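Local coordinates for protein SmhA (Serratia marcescens, PDB 7A27) that is the A component of a tripartite alpha-pore-forming toxin and, in this soluble form, probably awaits its partner proteins before joining a membrane pore, at residues A255-A258 / K259-V262. Numbering follows the deposited sequence.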
loop_
_atom_site.group_PDB
_atom_site.type_symbol
_atom_site.label_atom_id
_atom_site.label_comp_id
_atom_site.label_asym_id
_atom_site.label_seq_id
_atom_site.Cartn_x
_atom_site.Cartn_y
_atom_site.Cartn_z
ATOM N N ALA A 255 4.681 6.517 -24.238
ATOM C CA ALA A 255 3.965 6.132 -25.474
ATOM C C ALA A 255 2.453 6.023 -25.203
ATOM O O ALA A 255 1.665 6.593 -25.989
ATOM C CB ALA A 255 4.530 4.840 -25.993
ATOM N N ASN A 256 2.055 5.328 -24.139
ATOM C CA ASN A 256 0.626 5.130 -23.782
ATOM C C ASN A 256 -0.033 6.470 -23.431
ATOM O O ASN A 256 -1.168 6.684 -23.869
ATOM C CB ASN A 256 0.468 4.058 -22.696
ATOM C CG ASN A 256 0.643 2.658 -23.252
ATOM O OD1 ASN A 256 0.430 2.424 -24.445
ATOM N ND2 ASN A 256 1.015 1.724 -22.391
ATOM N N TYR A 257 0.624 7.355 -22.673
ATOM C CA TYR A 257 0.042 8.681 -22.328
ATOM C C TYR A 257 -0.188 9.455 -23.637
ATOM O O TYR A 257 -1.268 10.054 -23.793
ATOM C CB TYR A 257 0.861 9.445 -21.279
ATOM C CG TYR A 257 0.642 9.027 -19.844
ATOM C CD1 TYR A 257 -0.630 8.874 -19.320
ATOM C CD2 TYR A 257 1.703 8.861 -18.969
ATOM C CE1 TYR A 257 -0.837 8.521 -17.994
ATOM C CE2 TYR A 257 1.517 8.513 -17.636
ATOM C CZ TYR A 257 0.240 8.338 -17.138
ATOM O OH TYR A 257 0.043 8.002 -15.819
ATOM N N ALA A 258 0.755 9.403 -24.577
ATOM C CA ALA A 258 0.615 10.079 -25.884
ATOM C C ALA A 258 -0.696 9.630 -26.548
ATOM O O ALA A 258 -1.483 10.513 -26.966
ATOM C CB ALA A 258 1.808 9.805 -26.770
ATOM N N LYS A 259 -0.925 8.313 -26.621
ATOM C CA LYS A 259 -2.124 7.701 -27.253
ATOM C C LYS A 259 -3.383 8.038 -26.447
ATOM O O LYS A 259 -4.447 8.242 -27.075
ATOM C CB LYS A 259 -1.980 6.178 -27.390
ATOM C CG LYS A 259 -0.881 5.727 -28.348
ATOM C CD LYS A 259 -1.191 4.461 -29.162
ATOM C CE LYS A 259 -0.765 3.168 -28.503
ATOM N NZ LYS A 259 0.703 3.012 -28.541
ATOM N N LEU A 260 -3.275 8.086 -25.117
ATOM C CA LEU A 260 -4.421 8.390 -24.224
ATOM C C LEU A 260 -4.927 9.803 -24.544
ATOM O O LEU A 260 -6.167 9.984 -24.639
ATOM C CB LEU A 260 -3.996 8.270 -22.758
ATOM C CG LEU A 260 -5.128 8.499 -21.754
ATOM C CD1 LEU A 260 -6.213 7.468 -21.982
ATOM C CD2 LEU A 260 -4.651 8.481 -20.307
ATOM N N ALA A 261 -4.009 10.758 -24.710
ATOM C CA ALA A 261 -4.328 12.171 -25.008
ATOM C C ALA A 261 -5.184 12.238 -26.276
ATOM O O ALA A 261 -6.259 12.851 -26.238
ATOM C CB ALA A 261 -3.056 12.964 -25.150
ATOM N N VAL A 262 -4.708 11.582 -27.333
ATOM C CA VAL A 262 -5.343 11.512 -28.684
ATOM C C VAL A 262 -6.751 10.912 -28.558
ATOM O O VAL A 262 -7.698 11.484 -29.154
ATOM C CB VAL A 262 -4.456 10.701 -29.656
ATOM C CG1 VAL A 262 -5.179 10.313 -30.940
ATOM C CG2 VAL A 262 -3.158 11.427 -29.976
HETATM O O HOH W 1 2.200 1.749 -26.440
#
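With chi1 near -76° in N256 and -66° in K259, both side chains set CG anti to their own carbonyl carbon, and further bends at chi2, chi3 and chi4 curl the lysine back toward the amide three residues earlier. The setting is one continuous alpha-helix, 247-268, in the largely helical soluble fold of SmhA, whose long helices and antiparallel strand pair 198-206/230-237 are consistent with the ClyA-like alpha-pore-forming toxins; the pairing is a local i to i+3 contact bridged by water. N256 OD1 and K259 NZ stand 4.1 Å apart, too far for a direct bond. One water bridges the two, donating to N256 OD1 at 2.8 Å and accepting from K259 NZ at 2.9 Å. The other end of the amide is engaged as well: ND2 bonds to N179 on helix 160-188, which would restrict rotation of the amide and leave its oxygen turned to the water.

One residue further along, the same spacing gives an apolar pair. The side chains of Y257 and L260 run alongside each other in a common direction, and L260 CD2 approaches the ring edge, near its plane, 4.2 Å from Y257 CD1, so L260 meets the ring at its rim and not over its face. Both residues are buried and touch I176 of helix 160-188, while Y257 OH bonds to the backbone oxygen of I236, in strand 230-237. This flank therefore packs inward, whereas A255, A258, K259 and V262 belong to the exposed part of the helix.

Backbone bonds of the i to i+4 pattern run through the turn. L260 N reaches N256 O at 2.8 Å and A261 N reaches Y257 O at 3.0 Å, the latter with an N-H...O angle of 160°. The last of the series is weak, V262 N lying 3.4 Å from A258 O.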